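Local coordinates for rhamnonate dehydratase (Gibberella zeae PH-1, PDB 3FXG), which probably dehydrates L-rhamnonate to a 2-keto-3-deoxy sugar acid, as a magnesium-dependent lyase of the enolase superfamily, at residues Arg163-Ala175 with Met179-Cys191. Sequence-based numbering, arbitrary orientation.
Sequences RLDFYCTGPEPTA and MGFWGGKVPLPFC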
loop_
_atom_site.group_PDB
_atom_site.type_symbol
_atom_site.label_atom_id
_atom_site.label_comp_id
_atom_site.label_asym_id
_atom_site.label_seq_id
_atom_site.Cartn_x
_atom_site.Cartn_y
_atom_site.Cartn_z
ATOM N N ARG A 163 -17.625 -30.715 -25.274
ATOM C CA ARG A 163 -16.929 -31.796 -24.597
ATOM C C ARG A 163 -16.297 -31.297 -23.303
ATOM O O ARG A 163 -15.755 -30.195 -23.255
ATOM C CB ARG A 163 -15.856 -32.372 -25.523
ATOM C CG ARG A 163 -14.893 -33.331 -24.860
ATOM C CD ARG A 163 -14.087 -34.078 -25.911
ATOM N NE ARG A 163 -12.921 -34.747 -25.342
ATOM C CZ ARG A 163 -12.331 -35.805 -25.888
ATOM N NH1 ARG A 163 -12.806 -36.318 -27.017
ATOM N NH2 ARG A 163 -11.269 -36.351 -25.310
ATOM N N LEU A 164 -16.386 -32.111 -22.256
ATOM C CA LEU A 164 -15.815 -31.765 -20.959
ATOM C C LEU A 164 -14.640 -32.695 -20.689
ATOM O O LEU A 164 -14.825 -33.906 -20.564
ATOM C CB LEU A 164 -16.860 -31.941 -19.853
ATOM C CG LEU A 164 -17.132 -30.767 -18.906
ATOM C CD1 LEU A 164 -18.005 -31.263 -17.757
ATOM C CD2 LEU A 164 -15.829 -30.196 -18.365
ATOM N N ASP A 165 -13.438 -32.133 -20.604
ATOM C CA ASP A 165 -12.237 -32.923 -20.341
ATOM C C ASP A 165 -11.956 -33.023 -18.842
ATOM O O ASP A 165 -12.072 -32.037 -18.108
ATOM C CB ASP A 165 -11.037 -32.314 -21.067
ATOM C CG ASP A 165 -11.181 -32.381 -22.575
ATOM O OD1 ASP A 165 -11.387 -33.495 -23.101
ATOM O OD2 ASP A 165 -11.091 -31.325 -23.235
ATOM N N PHE A 166 -11.585 -34.221 -18.399
ATOM C CA PHE A 166 -11.313 -34.485 -16.989
ATOM C C PHE A 166 -9.868 -34.839 -16.679
ATOM O O PHE A 166 -9.135 -35.347 -17.527
ATOM C CB PHE A 166 -12.131 -35.682 -16.489
ATOM C CG PHE A 166 -13.614 -35.458 -16.433
ATOM C CD1 PHE A 166 -14.294 -35.599 -15.225
ATOM C CD2 PHE A 166 -14.344 -35.177 -17.584
ATOM C CE1 PHE A 166 -15.681 -35.470 -15.167
ATOM C CE2 PHE A 166 -15.731 -35.044 -17.536
ATOM C CZ PHE A 166 -16.401 -35.191 -16.325
ATOM N N TYR A 167 -9.480 -34.580 -15.435
ATOM C CA TYR A 167 -8.172 -34.978 -14.945
ATOM C C TYR A 167 -8.602 -35.947 -13.843
ATOM O O TYR A 167 -9.711 -35.838 -13.322
ATOM C CB TYR A 167 -7.362 -33.784 -14.414
ATOM C CG TYR A 167 -7.855 -33.130 -13.146
ATOM C CD1 TYR A 167 -7.539 -33.660 -11.895
ATOM C CD2 TYR A 167 -8.582 -31.940 -13.194
ATOM C CE1 TYR A 167 -7.926 -33.016 -10.723
ATOM C CE2 TYR A 167 -8.974 -31.289 -12.029
ATOM C CZ TYR A 167 -8.641 -31.831 -10.798
ATOM O OH TYR A 167 -9.008 -31.179 -9.643
ATOM N N CYS A 168 -7.759 -36.909 -13.502
ATOM C CA CYS A 168 -8.146 -37.895 -12.506
ATOM C C CYS A 168 -7.405 -37.768 -11.185
ATOM O O CYS A 168 -6.174 -37.729 -11.158
ATOM C CB CYS A 168 -7.936 -39.298 -13.085
ATOM S SG CYS A 168 -8.482 -40.646 -12.026
ATOM N N THR A 169 -8.165 -37.704 -10.095
ATOM C CA THR A 169 -7.586 -37.601 -8.757
ATOM C C THR A 169 -7.532 -38.995 -8.143
ATOM O O THR A 169 -8.558 -39.658 -7.991
ATOM C CB THR A 169 -8.425 -36.687 -7.840
ATOM O OG1 THR A 169 -8.532 -35.388 -8.434
ATOM C CG2 THR A 169 -7.774 -36.560 -6.469
ATOM N N GLY A 170 -6.327 -39.437 -7.801
ATOM C CA GLY A 170 -6.169 -40.757 -7.220
ATOM C C GLY A 170 -4.713 -41.146 -7.052
ATOM O O GLY A 170 -3.819 -40.430 -7.495
ATOM N N PRO A 171 -4.444 -42.297 -6.426
ATOM C CA PRO A 171 -3.078 -42.770 -6.199
ATOM C C PRO A 171 -2.346 -43.360 -7.403
ATOM O O PRO A 171 -1.146 -43.623 -7.326
ATOM C CB PRO A 171 -3.265 -43.796 -5.089
ATOM C CG PRO A 171 -4.561 -44.421 -5.465
ATOM C CD PRO A 171 -5.422 -43.218 -5.818
ATOM N N GLU A 172 -3.047 -43.564 -8.511
ATOM C CA GLU A 172 -2.408 -44.157 -9.686
ATOM C C GLU A 172 -2.492 -43.308 -10.952
ATOM O O GLU A 172 -3.331 -43.550 -11.817
ATOM C CB GLU A 172 -3.019 -45.536 -9.962
ATOM C CG GLU A 172 -2.900 -46.537 -8.811
ATOM C CD GLU A 172 -1.469 -46.968 -8.542
ATOM O OE1 GLU A 172 -0.626 -46.863 -9.458
ATOM O OE2 GLU A 172 -1.187 -47.429 -7.416
ATOM N N PRO A 173 -1.608 -42.308 -11.087
ATOM C CA PRO A 173 -1.635 -41.458 -12.281
ATOM C C PRO A 173 -1.402 -42.201 -13.597
ATOM O O PRO A 173 -1.821 -41.726 -14.649
ATOM C CB PRO A 173 -0.564 -40.407 -11.986
ATOM C CG PRO A 173 0.378 -41.119 -11.074
ATOM C CD PRO A 173 -0.548 -41.877 -10.160
ATOM N N THR A 174 -0.737 -43.357 -13.554
ATOM C CA THR A 174 -0.512 -44.118 -14.786
ATOM C C THR A 174 -1.855 -44.627 -15.307
ATOM O O THR A 174 -2.050 -44.772 -16.511
ATOM C CB THR A 174 0.441 -45.334 -14.580
ATOM O OG1 THR A 174 -0.039 -46.153 -13.509
ATOM C CG2 THR A 174 1.861 -44.864 -14.276
ATOM N N ALA A 175 -2.782 -44.890 -14.389
ATOM C CA ALA A 175 -4.112 -45.363 -14.763
ATOM C C ALA A 175 -4.901 -44.211 -15.382
ATOM O O ALA A 175 -5.604 -44.388 -16.376
ATOM C CB ALA A 175 -4.841 -45.905 -13.540
HETATM N N MSE A 179 -6.434 -44.284 -19.075
HETATM C CA MSE A 179 -7.872 -44.146 -19.283
HETATM C C MSE A 179 -8.295 -42.944 -20.119
HETATM O O MSE A 179 -9.469 -42.809 -20.463
HETATM C CB MSE A 179 -8.599 -44.116 -17.939
HETATM C CG MSE A 179 -8.473 -45.408 -17.152
HETATM SE SE MSE A 179 -9.637 -45.449 -15.616
HETATM C CE MSE A 179 -8.466 -44.590 -14.335
ATOM N N GLY A 180 -7.350 -42.066 -20.442
ATOM C CA GLY A 180 -7.681 -40.912 -21.260
ATOM C C GLY A 180 -7.782 -39.567 -20.560
ATOM O O GLY A 180 -8.060 -38.556 -21.210
ATOM N N PHE A 181 -7.581 -39.539 -19.247
ATOM C CA PHE A 181 -7.634 -38.276 -18.509
ATOM C C PHE A 181 -6.422 -37.443 -18.924
ATOM O O PHE A 181 -5.361 -37.999 -19.218
ATOM C CB PHE A 181 -7.622 -38.550 -17.002
ATOM C CG PHE A 181 -8.880 -39.203 -16.500
ATOM C CD1 PHE A 181 -9.990 -38.437 -16.161
ATOM C CD2 PHE A 181 -8.970 -40.590 -16.405
ATOM C CE1 PHE A 181 -11.174 -39.039 -15.735
ATOM C CE2 PHE A 181 -10.149 -41.204 -15.982
ATOM C CZ PHE A 181 -11.255 -40.425 -15.646
ATOM N N TRP A 182 -6.572 -36.119 -18.962
ATOM C CA TRP A 182 -5.467 -35.262 -19.382
ATOM C C TRP A 182 -4.374 -35.076 -18.338
ATOM O O TRP A 182 -3.256 -34.688 -18.671
ATOM C CB TRP A 182 -5.974 -33.883 -19.858
ATOM C CG TRP A 182 -6.564 -32.970 -18.801
ATOM C CD1 TRP A 182 -7.889 -32.802 -18.507
ATOM C CD2 TRP A 182 -5.846 -32.081 -17.930
ATOM N NE1 TRP A 182 -8.040 -31.864 -17.510
ATOM C CE2 TRP A 182 -6.805 -31.408 -17.137
ATOM C CE3 TRP A 182 -4.487 -31.790 -17.741
ATOM C CZ2 TRP A 182 -6.446 -30.461 -16.167
ATOM C CZ3 TRP A 182 -4.131 -30.845 -16.775
ATOM C CH2 TRP A 182 -5.110 -30.194 -16.003
ATOM N N GLY A 183 -4.697 -35.362 -17.081
ATOM C CA GLY A 183 -3.721 -35.218 -16.016
ATOM C C GLY A 183 -4.088 -36.046 -14.798
ATOM O O GLY A 183 -5.208 -36.558 -14.695
ATOM N N GLY A 184 -3.146 -36.183 -13.873
ATOM C CA GLY A 184 -3.407 -36.952 -12.670
ATOM C C GLY A 184 -3.038 -36.189 -11.413
ATOM O O GLY A 184 -1.954 -35.618 -11.338
ATOM N N LYS A 185 -3.936 -36.166 -10.431
ATOM C CA LYS A 185 -3.671 -35.472 -9.170
ATOM C C LYS A 185 -3.525 -36.499 -8.055
ATOM O O LYS A 185 -4.447 -37.269 -7.784
ATOM C CB LYS A 185 -4.806 -34.502 -8.825
ATOM C CG LYS A 185 -4.510 -33.619 -7.611
ATOM C CD LYS A 185 -5.560 -32.511 -7.431
ATOM C CE LYS A 185 -6.926 -33.080 -7.075
ATOM N NZ LYS A 185 -7.968 -32.014 -6.971
ATOM N N VAL A 186 -2.366 -36.499 -7.407
ATOM C CA VAL A 186 -2.090 -37.446 -6.335
ATOM C C VAL A 186 -2.129 -36.800 -4.951
ATOM O O VAL A 186 -1.875 -35.605 -4.799
ATOM C CB VAL A 186 -0.706 -38.115 -6.544
ATOM C CG1 VAL A 186 -0.688 -38.868 -7.871
ATOM C CG2 VAL A 186 0.390 -37.065 -6.535
ATOM N N PRO A 187 -2.472 -37.584 -3.921
ATOM C CA PRO A 187 -2.526 -37.042 -2.561
ATOM C C PRO A 187 -1.153 -37.076 -1.883
ATOM O O PRO A 187 -0.460 -38.095 -1.918
ATOM C CB PRO A 187 -3.548 -37.945 -1.877
ATOM C CG PRO A 187 -3.298 -39.272 -2.528
ATOM C CD PRO A 187 -3.081 -38.927 -3.987
ATOM N N LEU A 188 -0.759 -35.951 -1.291
ATOM C CA LEU A 188 0.520 -35.846 -0.593
ATOM C C LEU A 188 0.418 -36.745 0.634
ATOM O O LEU A 188 -0.504 -36.607 1.434
ATOM C CB LEU A 188 0.770 -34.402 -0.159
ATOM C CG LEU A 188 2.163 -34.101 0.395
ATOM C CD1 LEU A 188 3.166 -34.092 -0.750
ATOM C CD2 LEU A 188 2.154 -32.751 1.097
ATOM N N PRO A 189 1.370 -37.675 0.799
ATOM C CA PRO A 189 1.375 -38.608 1.927
ATOM C C PRO A 189 1.740 -38.140 3.337
ATOM O O PRO A 189 1.132 -38.597 4.305
ATOM C CB PRO A 189 2.307 -39.716 1.439
ATOM C CG PRO A 189 3.317 -38.959 0.641
ATOM C CD PRO A 189 2.453 -37.991 -0.151
ATOM N N PHE A 190 2.705 -37.238 3.472
ATOM C CA PHE A 190 3.117 -36.821 4.812
ATOM C C PHE A 190 2.976 -35.338 5.139
ATOM O O PHE A 190 3.174 -34.478 4.282
ATOM C CB PHE A 190 4.553 -37.292 5.038
ATOM C CG PHE A 190 4.761 -38.734 4.670
ATOM C CD1 PHE A 190 4.219 -39.750 5.453
ATOM C CD2 PHE A 190 5.416 -39.075 3.490
ATOM C CE1 PHE A 190 4.322 -41.087 5.065
ATOM C CE2 PHE A 190 5.523 -40.408 3.093
ATOM C CZ PHE A 190 4.974 -41.414 3.881
ATOM N N CYS A 191 2.631 -35.059 6.395
ATOM C CA CYS A 191 2.432 -33.695 6.874
ATOM C C CYS A 191 3.720 -33.082 7.428
ATOM O O CYS A 191 4.713 -33.777 7.630
ATOM C CB CYS A 191 1.344 -33.675 7.954
ATOM S SG CYS A 191 1.871 -34.316 9.565
#
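Tyr167 and Lys185 meet through a kink in the lysine: CG leaves anti to the backbone N (chi1 -173°), and a bend at chi3 (66°) carries NZ to the edge of the tyrosine ring, in its plane, 3.0 Å from Tyr167 OH. On the way to it, Lys185 CE lies 3.1 Å from Thr169 OG1, the two side chains running side by side. NZ also forms salt bridges with Glu248, a magnesium ligand, and Glu345, which in turn accepts a hydrogen bond from Thr169 OG1. Beside them, Tyr167 CB sits over one face of the Trp182 indole, 3.9 Å from the centroid of its five-membered ring. Cys168 lies on the face of the sheet opposite Thr169 and Lys185, placing CB over one face of the Phe181 ring, with SG 4.4 Å from the ring centroid in a sulfur-aromatic contact. Parallel backbone pairing fixes this register: Cys168 N bonds to Gly183 O, Cys168 O takes Lys185 N at 2.8 Å, and Gly170 N reaches Lys185 O. Upstream, Trp182 N binds Phe166 O at 3.0 Å. Strand 163-169, helix 173-179 and strand 184-187 form a beta-alpha-beta unit of the enolase-type barrel, with Pro173 packed on Val186 and on helix 195-213, while strands 344-347 and 219-222 continue the sheet on either side.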